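HpcH/HpaI aldolase (Desulfitobacterium hafniense, PDB 3QZ6) belongs to the HpcH/HpaI aldolase family, whose members are built on a TIM barrel of eight parallel strands ringed by helices. Local coordinates at residues K14-N26 against L38-Y50. Residues are numbered along the deposited sequence; the frame is centred on the assembly and turned at random.
Sequences KSVVGTMLNLVYN and LDYFIVDCEHAAY
The ring of Tyr40 lies with one face against Gly18, whose CA stands 3.4 Å from the ring centroid, a CH-pi contact, while Ile42 CG1 meets the ring's edge in its plane. With no side chain on Gly18, the ring can lie flat on its CA. A chi1 of 70°, with CG between the backbone N and carbonyl carbon, swings the ring across onto strand 16-21. The ring of Tyr50 carries Val43 CG1 on one face and has Asn22 CA and Val24 O at its edge; long enough to span the gap, Tyr50 donates from OH to Val24 O over 2.7 Å, approaching from above the carbonyl plane, and so ties the loop after strand 16-21 to the loop that follows strand 40-44. Branched, apolar Leu21 packs between two aromatic side chains: its CG touches Tyr50 OH, and its side chain lies alongside that of Phe41, pointing the same way, with Leu21 CD2 3.9 Å from Phe41 CE1.

The carboxylate of Asp39 serves two donors: OD2 takes the N-H of Val17 on its anti lone pair at 2.9 Å, and OD1 pairs with Lys9. At the other end Asn22 ND2 donates to Asp44 OD2 (2.7 Å), which also forms a salt bridge with Arg72. Asp44 OD1 accepts from His47 N, an Asx motif. Between these ends Leu21 N donates to Ile42 O. Strands 16-21 and 40-44, linked through helix 29-35, thus form the first beta-alpha-beta unit of a TIM barrel.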
loop_
_atom_site.group_PDB
_atom_site.type_symbol
_atom_site.label_atom_id
_atom_site.label_comp_id
_atom_site.label_asym_id
_atom_site.label_seq_id
_atom_site.Cartn_x
_atom_site.Cartn_y
_atom_site.Cartn_z
ATOM N N LYS A 14 -16.134 -6.320 23.322
ATOM C CA LYS A 14 -15.930 -6.691 21.923
ATOM C C LYS A 14 -14.489 -7.075 21.614
ATOM O O LYS A 14 -13.547 -6.562 22.221
ATOM C CB LYS A 14 -16.314 -5.539 20.993
ATOM C CG LYS A 14 -17.782 -5.141 20.990
ATOM C CD LYS A 14 -17.980 -4.004 19.990
ATOM C CE LYS A 14 -19.422 -3.529 19.923
ATOM N NZ LYS A 14 -20.339 -4.613 19.495
ATOM N N SER A 15 -14.326 -7.967 20.646
ATOM C CA SER A 15 -13.030 -8.217 20.041
ATOM C C SER A 15 -12.821 -7.163 18.962
ATOM O O SER A 15 -13.747 -6.841 18.230
ATOM C CB SER A 15 -13.001 -9.605 19.410
ATOM O OG SER A 15 -13.371 -10.596 20.354
ATOM N N VAL A 16 -11.619 -6.607 18.865
ATOM C CA VAL A 16 -11.356 -5.589 17.850
ATOM C C VAL A 16 -10.107 -5.938 17.060
ATOM O O VAL A 16 -9.192 -6.580 17.574
ATOM C CB VAL A 16 -11.232 -4.180 18.462
ATOM C CG1 VAL A 16 -12.546 -3.783 19.125
ATOM C CG2 VAL A 16 -10.083 -4.129 19.468
ATOM N N VAL A 17 -10.076 -5.508 15.807
ATOM C CA VAL A 17 -9.044 -5.938 14.883
ATOM C C VAL A 17 -8.309 -4.746 14.278
ATOM O O VAL A 17 -8.933 -3.788 13.804
ATOM C CB VAL A 17 -9.644 -6.808 13.756
ATOM C CG1 VAL A 17 -8.536 -7.461 12.945
ATOM C CG2 VAL A 17 -10.586 -7.881 14.345
ATOM N N GLY A 18 -6.980 -4.818 14.295
ATOM C CA GLY A 18 -6.142 -3.747 13.792
ATOM C C GLY A 18 -4.977 -4.297 12.995
ATOM O O GLY A 18 -4.765 -5.512 12.930
ATOM N N THR A 19 -4.215 -3.401 12.384
ATOM C CA THR A 19 -3.042 -3.806 11.632
ATOM C C THR A 19 -1.959 -2.745 11.802
ATOM O O THR A 19 -2.242 -1.630 12.257
ATOM C CB THR A 19 -3.401 -4.028 10.145
ATOM O OG1 THR A 19 -2.427 -4.874 9.533
ATOM C CG2 THR A 19 -3.485 -2.693 9.389
HETATM N N MSE A 20 -0.717 -3.086 11.460
HETATM C CA MSE A 20 0.381 -2.127 11.526
HETATM C C MSE A 20 0.434 -1.280 10.247
HETATM O O MSE A 20 0.121 -1.771 9.161
HETATM C CB MSE A 20 1.720 -2.854 11.689
HETATM C CG MSE A 20 1.874 -3.651 12.987
HETATM SE SE MSE A 20 1.875 -2.470 14.524
HETATM C CE MSE A 20 3.252 -1.188 13.926
ATOM N N LEU A 21 0.841 -0.016 10.379
ATOM C CA LEU A 21 1.062 0.852 9.232
ATOM C C LEU A 21 2.527 1.303 9.224
ATOM O O LEU A 21 2.941 2.058 10.105
ATOM C CB LEU A 21 0.141 2.083 9.302
ATOM C CG LEU A 21 0.098 2.925 8.017
ATOM C CD1 LEU A 21 -0.783 2.222 6.982
ATOM C CD2 LEU A 21 -0.391 4.358 8.268
ATOM N N ASN A 22 3.307 0.840 8.241
ATOM C CA ASN A 22 4.735 1.156 8.178
ATOM C C ASN A 22 5.165 1.905 6.927
ATOM O O ASN A 22 6.179 2.618 6.947
ATOM C CB ASN A 22 5.592 -0.124 8.268
ATOM C CG ASN A 22 5.596 -0.726 9.650
ATOM O OD1 ASN A 22 4.647 -1.407 10.039
ATOM N ND2 ASN A 22 6.664 -0.477 10.407
ATOM N N LEU A 23 4.424 1.714 5.835
ATOM C CA LEU A 23 4.804 2.289 4.550
ATOM C C LEU A 23 3.861 3.397 4.088
ATOM O O LEU A 23 4.276 4.541 3.859
ATOM C CB LEU A 23 4.835 1.189 3.463
ATOM C CG LEU A 23 5.038 1.671 2.015
ATOM C CD1 LEU A 23 6.521 1.737 1.704
ATOM C CD2 LEU A 23 4.321 0.760 0.979
ATOM N N VAL A 24 2.591 3.052 3.917
ATOM C CA VAL A 24 1.654 3.962 3.255
ATOM C C VAL A 24 1.419 5.209 4.106
ATOM O O VAL A 24 1.222 5.100 5.325
ATOM C CB VAL A 24 0.322 3.249 2.941
ATOM C CG1 VAL A 24 -0.658 4.209 2.214
ATOM C CG2 VAL A 24 0.587 1.986 2.089
ATOM N N TYR A 25 1.477 6.393 3.490
ATOM C CA TYR A 25 1.005 7.604 4.186
ATOM C C TYR A 25 -0.125 8.336 3.448
ATOM O O TYR A 25 -0.689 9.298 3.963
ATOM C CB TYR A 25 2.150 8.564 4.589
ATOM C CG TYR A 25 3.173 8.881 3.513
ATOM C CD1 TYR A 25 4.292 8.080 3.332
ATOM C CD2 TYR A 25 3.045 10.012 2.713
ATOM C CE1 TYR A 25 5.243 8.378 2.353
ATOM C CE2 TYR A 25 3.993 10.321 1.737
ATOM C CZ TYR A 25 5.089 9.499 1.567
ATOM O OH TYR A 25 6.023 9.803 0.593
ATOM N N ASN A 26 -0.471 7.878 2.250
ATOM C CA ASN A 26 -1.680 8.392 1.583
ATOM C C ASN A 26 -2.855 8.185 2.531
ATOM O O ASN A 26 -3.155 7.055 2.891
ATOM C CB ASN A 26 -1.933 7.622 0.282
ATOM C CG ASN A 26 -3.132 8.144 -0.473
ATOM O OD1 ASN A 26 -4.046 8.707 0.120
ATOM N ND2 ASN A 26 -3.141 7.949 -1.793
ATOM N N LEU A 38 -11.484 -3.031 9.532
ATOM C CA LEU A 38 -10.569 -2.822 10.664
ATOM C C LEU A 38 -11.150 -1.827 11.661
ATOM O O LEU A 38 -11.801 -0.865 11.274
ATOM C CB LEU A 38 -9.196 -2.342 10.177
ATOM C CG LEU A 38 -8.355 -3.412 9.468
ATOM C CD1 LEU A 38 -7.133 -2.811 8.790
ATOM C CD2 LEU A 38 -7.943 -4.492 10.449
ATOM N N ASP A 39 -10.929 -2.072 12.948
ATOM C CA ASP A 39 -11.322 -1.122 13.985
ATOM C C ASP A 39 -10.268 -0.039 14.222
ATOM O O ASP A 39 -10.596 1.077 14.615
ATOM C CB ASP A 39 -11.567 -1.863 15.297
ATOM C CG ASP A 39 -12.730 -2.807 15.198
ATOM O OD1 ASP A 39 -13.868 -2.308 15.163
ATOM O OD2 ASP A 39 -12.500 -4.030 15.107
ATOM N N TYR A 40 -9.000 -0.388 14.019
ATOM C CA TYR A 40 -7.911 0.534 14.321
ATOM C C TYR A 40 -6.673 0.164 13.513
ATOM O O TYR A 40 -6.628 -0.881 12.865
ATOM C CB TYR A 40 -7.578 0.510 15.824
ATOM C CG TYR A 40 -6.909 -0.776 16.288
ATOM C CD1 TYR A 40 -5.520 -0.862 16.413
ATOM C CD2 TYR A 40 -7.666 -1.904 16.595
ATOM C CE1 TYR A 40 -4.906 -2.037 16.824
ATOM C CE2 TYR A 40 -7.063 -3.077 17.004
ATOM C CZ TYR A 40 -5.684 -3.139 17.121
ATOM O OH TYR A 40 -5.092 -4.309 17.535
ATOM N N PHE A 41 -5.676 1.037 13.525
ATOM C CA PHE A 41 -4.369 0.660 13.022
ATOM C C PHE A 41 -3.323 1.403 13.815
ATOM O O PHE A 41 -3.625 2.385 14.499
ATOM C CB PHE A 41 -4.225 0.927 11.510
ATOM C CG PHE A 41 -4.392 2.369 11.127
ATOM C CD1 PHE A 41 -3.299 3.227 11.105
ATOM C CD2 PHE A 41 -5.643 2.865 10.776
ATOM C CE1 PHE A 41 -3.449 4.555 10.737
ATOM C CE2 PHE A 41 -5.811 4.186 10.411
ATOM C CZ PHE A 41 -4.716 5.038 10.376
ATOM N N ILE A 42 -2.089 0.922 13.743
ATOM C CA ILE A 42 -1.040 1.485 14.569
ATOM C C ILE A 42 0.045 2.036 13.678
ATOM O O ILE A 42 0.645 1.302 12.896
ATOM C CB ILE A 42 -0.439 0.433 15.516
ATOM C CG1 ILE A 42 -1.554 -0.291 16.287
ATOM C CG2 ILE A 42 0.580 1.087 16.463
ATOM C CD1 ILE A 42 -1.044 -1.109 17.471
ATOM N N VAL A 43 0.281 3.337 13.780
ATOM C CA VAL A 43 1.327 3.963 12.990
ATOM C C VAL A 43 2.668 3.652 13.648
ATOM O O VAL A 43 2.847 3.901 14.841
ATOM C CB VAL A 43 1.127 5.487 12.895
ATOM C CG1 VAL A 43 2.259 6.120 12.073
ATOM C CG2 VAL A 43 -0.252 5.799 12.267
ATOM N N ASP A 44 3.604 3.105 12.878
ATOM C CA ASP A 44 4.903 2.728 13.436
ATOM C C ASP A 44 5.902 3.888 13.425
ATOM O O ASP A 44 6.648 4.050 12.466
ATOM C CB ASP A 44 5.492 1.550 12.669
ATOM C CG ASP A 44 6.551 0.803 13.481
ATOM O OD1 ASP A 44 7.015 1.368 14.490
ATOM O OD2 ASP A 44 6.912 -0.335 13.112
ATOM N N CYS A 45 5.921 4.696 14.484
ATOM C CA CYS A 45 6.900 5.777 14.577
ATOM C C CYS A 45 8.183 5.316 15.249
ATOM O O CYS A 45 9.122 6.091 15.413
ATOM C CB CYS A 45 6.345 6.984 15.348
ATOM S SG CYS A 45 5.203 7.993 14.392
ATOM N N GLU A 46 8.218 4.066 15.670
ATOM C CA GLU A 46 9.450 3.519 16.222
ATOM C C GLU A 46 10.402 3.096 15.108
ATOM O O GLU A 46 11.604 3.353 15.174
ATOM C CB GLU A 46 9.154 2.327 17.139
ATOM C CG GLU A 46 10.410 1.685 17.712
ATOM C CD GLU A 46 10.096 0.541 18.656
ATOM O OE1 GLU A 46 9.023 -0.084 18.498
ATOM O OE2 GLU A 46 10.915 0.277 19.561
ATOM N N HIS A 47 9.862 2.454 14.078
ATOM C CA HIS A 47 10.703 1.874 13.037
ATOM C C HIS A 47 10.479 2.480 11.645
ATOM O O HIS A 47 10.944 1.921 10.637
ATOM C CB HIS A 47 10.455 0.361 12.937
ATOM C CG HIS A 47 10.782 -0.403 14.185
ATOM N ND1 HIS A 47 12.038 -0.394 14.759
ATOM C CD2 HIS A 47 10.027 -1.236 14.943
ATOM C CE1 HIS A 47 12.035 -1.175 15.827
ATOM N NE2 HIS A 47 10.830 -1.699 15.961
ATOM N N ALA A 48 9.753 3.593 11.572
ATOM C CA ALA A 48 9.491 4.221 10.274
ATOM C C ALA A 48 9.482 5.737 10.367
ATOM O O ALA A 48 9.650 6.299 11.447
ATOM C CB ALA A 48 8.189 3.704 9.658
ATOM N N ALA A 49 9.276 6.401 9.232
ATOM C CA ALA A 49 9.592 7.822 9.140
ATOM C C ALA A 49 8.410 8.768 9.328
ATOM O O ALA A 49 8.538 9.943 9.035
ATOM C CB ALA A 49 10.266 8.116 7.788
ATOM N N TYR A 50 7.262 8.284 9.798
ATOM C CA TYR A 50 6.058 9.134 9.798
ATOM C C TYR A 50 6.263 10.470 10.517
ATOM O O TYR A 50 6.805 10.497 11.609
ATOM C CB TYR A 50 4.879 8.397 10.430
ATOM C CG TYR A 50 4.373 7.282 9.555
ATOM C CD1 TYR A 50 3.424 7.525 8.567
ATOM C CD2 TYR A 50 4.859 5.986 9.706
ATOM C CE1 TYR A 50 2.970 6.500 7.759
ATOM C CE2 TYR A 50 4.404 4.958 8.903
ATOM C CZ TYR A 50 3.470 5.220 7.936
ATOM O OH TYR A 50 3.033 4.198 7.127
HETATM O O HOH W 1 9.381 -0.057 9.485
#